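Local coordinates for endo-1,3-beta-glucanase, family GH16 (Zobellia galactanivorans, PDB 4CRQ), which is a laminarinase of family GH16, probably cutting internal beta-1,3-glucosidic bonds of laminarin, and is represented here by its calcium-binding catalytic module, at residues G190-Q193 and N194-I198; E162-A165 and N166-K169. The protein carries 1 engineered substitution. All blocks are in the same frame, centred on the assembly; numbering follows the deposited sequence.

Contact 1: G190-Q193 and N194-I198; sequences GEFQ and NEFFI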
ATOM      1  N   GLY A 190       0.608   9.658  18.432  1.00 42.35           N
ATOM      2  CA  GLY A 190       1.303  10.928  18.092  1.00 40.75           C
ATOM      3  C   GLY A 190       2.083  10.894  16.780  1.00 34.07           C
ATOM      4  O   GLY A 190       2.224  11.914  16.094  1.00 34.54           O
ATOM      5  N   GLU A 191       2.573   9.710  16.423  1.00 35.87           N
ATOM      6  CA  GLU A 191       3.326   9.511  15.175  1.00 33.21           C
ATOM      7  C   GLU A 191       2.518   9.831  13.910  1.00 32.26           C
ATOM      8  O   GLU A 191       3.100  10.110  12.857  1.00 30.78           O
ATOM      9  CB  GLU A 191       3.922   8.095  15.123  1.00 40.77           C
ATOM     10  CG  GLU A 191       4.911   7.856  16.265  1.00 49.98           C
ATOM     11  CD  GLU A 191       6.208   8.648  16.155  1.00 57.90           C
ATOM     12  OE1 GLU A 191       6.695   8.915  15.020  1.00 55.13           O
ATOM     13  OE2 GLU A 191       6.759   9.008  17.216  1.00 65.03           O
ATOM     14  N   PHE A 192       1.184   9.811  14.012  1.00 28.14           N
ATOM     15  CA  PHE A 192       0.335  10.167  12.847  1.00 28.29           C
ATOM     16  C   PHE A 192       0.155  11.683  12.642  1.00 30.38           C
ATOM     17  O   PHE A 192      -0.645  12.107  11.804  1.00 32.22           O
ATOM     18  CB  PHE A 192      -0.993   9.375  12.889  1.00 28.24           C
ATOM     19  CG  PHE A 192      -0.773   7.894  12.812  1.00 30.08           C
ATOM     20  CD1 PHE A 192      -0.537   7.267  11.566  1.00 30.11           C
ATOM     21  CD2 PHE A 192      -0.780   7.111  13.984  1.00 31.30           C
ATOM     22  CE1 PHE A 192      -0.319   5.884  11.500  1.00 31.10           C
ATOM     23  CE2 PHE A 192      -0.566   5.729  13.928  1.00 29.09           C
ATOM     24  CZ  PHE A 192      -0.336   5.115  12.678  1.00 32.85           C
ATOM     25  N   GLN A 193       0.916  12.483  13.395  1.00 29.52           N
ATOM     26  CA  GLN A 193       0.953  13.933  13.229  1.00 31.33           C
ATOM     27  C   GLN A 193       2.200  14.388  12.460  1.00 32.01           C
ATOM     28  O   GLN A 193       2.593  15.546  12.527  1.00 38.51           O
ATOM     29  CB  GLN A 193       0.906  14.643  14.590  1.00 34.96           C
ATOM     30  CG  GLN A 193      -0.237  14.221  15.475  1.00 40.33           C
ATOM     31  CD  GLN A 193      -1.574  14.702  14.984  1.00 43.87           C
ATOM     32  OE1 GLN A 193      -1.676  15.732  14.334  1.00 49.85           O
ATOM     33  NE2 GLN A 193      -2.611  13.962  15.306  1.00 51.07           N
ATOM     34  N   ASN A 194       2.810  13.475  11.727  1.00 30.64           N
ATOM     35  CA  ASN A 194       4.036  13.732  10.973  1.00 30.18           C
ATOM     36  C   ASN A 194       3.826  13.492   9.474  1.00 27.84           C
ATOM     37  O   ASN A 194       2.737  13.044   9.064  1.00 28.45           O
ATOM     38  CB  ASN A 194       5.164  12.844  11.519  1.00 30.72           C
ATOM     39  CG  ASN A 194       5.534  13.140  12.981  1.00 36.92           C
ATOM     40  OD1 ASN A 194       5.818  12.216  13.765  1.00 42.94           O
ATOM     41  ND2 ASN A 194       5.554  14.417  13.353  1.00 36.41           N
ATOM     42  N   GLU A 195       4.851  13.780   8.661  1.00 25.87           N
ATOM     43  CA  GLU A 195       4.773  13.549   7.215  1.00 23.92           C
ATOM     44  C   GLU A 195       4.991  12.071   6.885  1.00 25.54           C
ATOM     45  O   GLU A 195       5.846  11.406   7.481  1.00 25.59           O
ATOM     46  CB  GLU A 195       5.770  14.401   6.422  1.00 25.63           C
ATOM     47  CG  GLU A 195       5.441  15.877   6.474  1.00 29.86           C
ATOM     48  CD  GLU A 195       6.081  16.695   5.374  1.00 43.55           C
ATOM     49  OE1 GLU A 195       6.590  16.154   4.382  1.00 40.79           O
ATOM     50  OE2 GLU A 195       6.066  17.923   5.491  1.00 51.85           O
ATOM     51  N   PHE A 196       4.208  11.576   5.929  1.00 22.39           N
ATOM     52  CA  PHE A 196       4.268  10.187   5.458  1.00 21.04           C
ATOM     53  C   PHE A 196       4.471  10.143   3.945  1.00 20.96           C
ATOM     54  O   PHE A 196       3.937  11.001   3.236  1.00 21.56           O
ATOM     55  CB  PHE A 196       2.950   9.417   5.775  1.00 21.09           C
ATOM     56  CG  PHE A 196       2.780   8.955   7.227  1.00 23.00           C
ATOM     57  CD1 PHE A 196       2.866   9.836   8.323  1.00 24.63           C
ATOM     58  CD2 PHE A 196       2.483   7.606   7.479  1.00 24.11           C
ATOM     59  CE1 PHE A 196       2.697   9.354   9.624  1.00 22.95           C
ATOM     60  CE2 PHE A 196       2.306   7.122   8.767  1.00 25.50           C
ATOM     61  CZ  PHE A 196       2.413   7.996   9.851  1.00 24.37           C
ATOM     62  N   PHE A 197       5.215   9.160   3.434  1.00 21.34           N
ATOM     63  CA  PHE A 197       5.366   8.951   1.983  1.00 21.44           C
ATOM     64  C   PHE A 197       4.448   7.779   1.555  1.00 20.39           C
ATOM     65  O   PHE A 197       3.956   7.016   2.414  1.00 21.31           O
ATOM     66  CB  PHE A 197       6.833   8.736   1.568  1.00 21.25           C
ATOM     67  CG  PHE A 197       7.511   7.547   2.227  1.00 20.65           C
ATOM     68  CD1 PHE A 197       7.445   6.251   1.646  1.00 20.79           C
ATOM     69  CD2 PHE A 197       8.248   7.711   3.429  1.00 22.82           C
ATOM     70  CE1 PHE A 197       8.087   5.157   2.243  1.00 23.30           C
ATOM     71  CE2 PHE A 197       8.886   6.608   4.038  1.00 22.91           C
ATOM     72  CZ  PHE A 197       8.803   5.334   3.438  1.00 21.28           C
ATOM     73  N   ILE A 198       4.217   7.626   0.251  1.00 19.03           N
ATOM     74  CA  ILE A 198       3.294   6.616  -0.299  1.00 20.15           C
ATOM     75  C   ILE A 198       4.047   5.410  -0.896  1.00 19.59           C
ATOM     76  O   ILE A 198       5.164   5.604  -1.463  1.00 21.01           O
ATOM     77  CB  ILE A 198       2.420   7.287  -1.383  1.00 18.92           C
ATOM     78  CG1 ILE A 198       1.520   8.361  -0.741  1.00 20.35           C
ATOM     79  CG2 ILE A 198       1.526   6.264  -2.132  1.00 20.19           C
ATOM     80  CD1 ILE A 198       0.821   9.312  -1.719  1.00 19.89           C
TER
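Phe192 and Phe196 bring their rings together where a short 3-10 turn, residues 190-192, leads into strand 196-204 of the beta-sandwich (jelly-roll) fold of GH16 enzymes. Inside the turn, Gln193 N donates to Gly190 O over 3.1 Å. The two phenyl planes are only 20° apart but slid well past each other, so the rings barely overlap, with centroids separated by 5.6 Å. The touch is made by one corner of each: Phe192 CD1 lies 3.5 Å from Phe196 CZ, and CE2 of Phe196 follows at a looser distance from CD1 and CE1 of Phe192. The CB of Phe192 leaves the backbone pointing away from the strand segment; with CG beside the backbone N (chi1 -62°), the ring nevertheless comes back to meet Phe196 at an oblique crossing. Both rings also pack on Ile116 of strand 115-117, and Phe196 rests on Met100 of strand 94-102 as well, so the pair belongs to the buried interior.

On the more exposed side, the carboxylate of Glu191 and the amide of Asn194 meet at a steep tilt, their planes 64° apart. Their facing atoms are both oxygens, Glu191 OE1 and Asn194 OD1, at 3.6 Å; Glu191 OE1 is hydrogen-bonded instead to the amide nitrogen of Asn104, which the side chain reaches with a bend at chi2. Gln193 turns elsewhere, its OE1 hydrogen-bonded to Tyr79. Close by the CB of Asn194, the turn carbonyl Glu191 O lies in the plane of the Phe196 ring and meets its edge, 3.3 Å from CE1.

Contact 2: E162-A165 and N166-K169; sequences EWDA and NSIK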
ATOM      1  N   GLU A 162      -9.140   9.542   4.452  1.00 24.11           N
ATOM      2  CA  GLU A 162      -9.144  10.966   4.827  1.00 24.30           C
ATOM      3  C   GLU A 162      -8.453  11.037   6.184  1.00 23.90           C
ATOM      4  O   GLU A 162      -8.907  10.417   7.156  1.00 28.17           O
ATOM      5  CB  GLU A 162     -10.540  11.552   4.909  1.00 26.88           C
ATOM      6  CG  GLU A 162     -11.172  11.795   3.559  1.00 29.54           C
ATOM      7  CD  GLU A 162     -12.609  12.280   3.635  1.00 36.04           C
ATOM      8  OE1 GLU A 162     -13.199  12.405   4.738  1.00 41.29           O
ATOM      9  OE2 GLU A 162     -13.164  12.531   2.554  1.00 43.01           O
ATOM     10  N   TRP A 163      -7.353  11.786   6.231  1.00 24.76           N
ATOM     11  CA  TRP A 163      -6.505  11.891   7.397  1.00 24.67           C
ATOM     12  C   TRP A 163      -6.387  13.320   7.837  1.00 26.13           C
ATOM     13  O   TRP A 163      -5.937  14.129   7.059  1.00 27.23           O
ATOM     14  CB  TRP A 163      -5.166  11.281   6.993  1.00 27.61           C
ATOM     15  CG  TRP A 163      -3.964  11.483   7.881  1.00 26.64           C
ATOM     16  CD1 TRP A 163      -3.913  11.585   9.280  1.00 25.58           C
ATOM     17  CD2 TRP A 163      -2.587  11.578   7.436  1.00 23.39           C
ATOM     18  NE1 TRP A 163      -2.619  11.745   9.713  1.00 27.24           N
ATOM     19  CE2 TRP A 163      -1.766  11.752   8.649  1.00 26.52           C
ATOM     20  CE3 TRP A 163      -1.956  11.543   6.182  1.00 23.29           C
ATOM     21  CZ2 TRP A 163      -0.380  11.885   8.588  1.00 26.60           C
ATOM     22  CZ3 TRP A 163      -0.557  11.683   6.135  1.00 22.72           C
ATOM     23  CH2 TRP A 163       0.212  11.850   7.317  1.00 24.39           C
ATOM     24  N   ASP A 164      -6.811  13.637   9.061  1.00 27.72           N
ATOM     25  CA  ASP A 164      -6.633  14.990   9.617  1.00 29.02           C
ATOM     26  C   ASP A 164      -5.940  14.866  10.984  1.00 29.97           C
ATOM     27  O   ASP A 164      -5.526  13.760  11.388  1.00 29.57           O
ATOM     28  CB  ASP A 164      -7.971  15.746   9.686  1.00 31.05           C
ATOM     29  CG  ASP A 164      -8.995  15.087  10.579  1.00 32.07           C
ATOM     30  OD1 ASP A 164      -8.683  14.365  11.548  1.00 34.12           O
ATOM     31  OD2 ASP A 164     -10.160  15.332  10.251  1.00 42.83           O
ATOM     32  N   ALA A 165      -5.821  15.979  11.703  1.00 30.67           N
ATOM     33  CA  ALA A 165      -5.179  15.967  13.020  1.00 31.84           C
ATOM     34  C   ALA A 165      -5.896  15.063  14.053  1.00 34.13           C
ATOM     35  O   ALA A 165      -5.277  14.603  15.014  1.00 37.60           O
ATOM     36  CB  ALA A 165      -5.054  17.391  13.545  1.00 35.42           C
ATOM     37  N   ASN A 166      -7.186  14.805  13.843  1.00 32.85           N
ATOM     38  CA  ASN A 166      -8.019  14.067  14.818  1.00 34.12           C
ATOM     39  C   ASN A 166      -8.402  12.633  14.479  1.00 31.85           C
ATOM     40  O   ASN A 166      -8.728  11.855  15.387  1.00 33.39           O
ATOM     41  CB  ASN A 166      -9.309  14.858  15.081  1.00 39.32           C
ATOM     42  CG  ASN A 166      -9.046  16.182  15.756  1.00 44.19           C
ATOM     43  OD1 ASN A 166      -8.229  16.274  16.674  1.00 46.81           O
ATOM     44  ND2 ASN A 166      -9.732  17.220  15.303  1.00 47.12           N
ATOM     45  N   SER A 167      -8.373  12.268  13.198  1.00 30.52           N
ATOM     46  CA  SER A 167      -8.818  10.932  12.804  1.00 28.99           C
ATOM     47  C   SER A 167      -8.253  10.483  11.479  1.00 26.07           C
ATOM     48  O   SER A 167      -7.749  11.305  10.715  1.00 28.93           O
ATOM     49  CB  SER A 167     -10.358  10.915  12.687  1.00 32.97           C
ATOM     50  OG  SER A 167     -10.792  11.795  11.656  1.00 36.15           O
ATOM     51  N   ILE A 168      -8.333   9.179  11.217  1.00 27.87           N
ATOM     52  CA  ILE A 168      -8.088   8.638   9.861  1.00 25.17           C
ATOM     53  C   ILE A 168      -9.374   7.882   9.565  1.00 26.18           C
ATOM     54  O   ILE A 168      -9.850   7.097  10.410  1.00 28.70           O
ATOM     55  CB  ILE A 168      -6.848   7.734   9.754  1.00 26.46           C
ATOM     56  CG1 ILE A 168      -5.591   8.531  10.127  1.00 27.69           C
ATOM     57  CG2 ILE A 168      -6.714   7.112   8.348  1.00 25.68           C
ATOM     58  CD1 ILE A 168      -4.360   7.697  10.448  1.00 27.80           C
ATOM     59  N   LYS A 169      -9.918   8.105   8.375  1.00 26.54           N
ATOM     60  CA  LYS A 169     -11.113   7.403   7.908  1.00 25.75           C
ATOM     61  C   LYS A 169     -10.752   6.689   6.614  1.00 24.18           C
ATOM     62  O   LYS A 169     -10.030   7.264   5.787  1.00 23.67           O
ATOM     63  CB  LYS A 169     -12.279   8.380   7.689  1.00 27.43           C
ATOM     64  CG  LYS A 169     -12.740   9.161   8.927  1.00 31.45           C
ATOM     65  CD  LYS A 169     -13.704  10.251   8.482  1.00 34.23           C
ATOM     66  CE  LYS A 169     -13.891  11.369   9.504  1.00 46.37           C
ATOM     67  NZ  LYS A 169     -15.071  11.170  10.362  1.00 50.82           N
TER
HETATM   68  O   HOH W   1     -10.411  12.016   8.915  1.00 34.15           O
HETATM   69  O   HOH W   2     -11.738  14.268  12.119  1.00 48.89           O
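Glu162-Trp163 and Ile168-Lys169 run antiparallel in the beta hairpin formed by strands 156-163 and 167-172. Glu162 and Lys169 form a hydrogen-bonded pair, with Glu162 N to Lys169 O and Lys169 N to Glu162 O both 2.8 Å, whereas Trp163 and Ile168 make the non-hydrogen-bonded pair next to it. A straighter bond, from Asp164 N to Ser167 O (3.0 Å, 166° at the hydrogen), closes the hairpin loop.

Trp163 and Ile168 project from the same face of the sheet and lie side by side. The pyrrole part of the indole does the touching: CD1 sits 3.6 Å from Ile168 CG1. The indole NE1 looks beyond the hairpin to Phe192 O, its hydrogen-bond partner, while Ile116 of strand 115-117 packs against both side chains.

The loop is organised by Asp164 in an Asx turn. Its carboxylate is folded between the backbone N and the carbonyl carbon (chi1 62°), which swings OD1 over the following residues. There it receives two backbone N-H groups: Ser167 N, at 2.7 Å, arrives almost in line with the C-O bond, and Asn166 N, at 2.8 Å, comes from above the carboxylate plane. Ser167 OG is bound by two waters, one of which donates to Asp164 OD2 and the other to Glu162 O, so water links the side chain of Ser167 to both the carboxylate and the strand.

With one carboxylate oxygen gripped by two N-H donors and the other by water, the rotation of the Asp164 side chain is probably restrained; this donor-rich setting would probably stabilise its negative charge.

How the contacts relate
Contact 2 precedes contact 1 in the chain, and their centres lie about 11 Å apart on the same side of the domain. Trp163 joins them: its NE1 donates to Phe192 O over 2.9 Å, and the far corner of its indole, CH2, reaches Phe196 CD1 at 3.5 Å in an edge-to-face meeting of rings. A second hydrogen bond, Gln193 NE2 to Ala165 O at 2.8 Å, ties Gln193, next to the 3-10 segment, to the hairpin loop. Tyr79, the partner of Gln193, also meets Trp163 edge to face. Both contacts lie away from the calcium site of Glu10, Gly48 and Asp225.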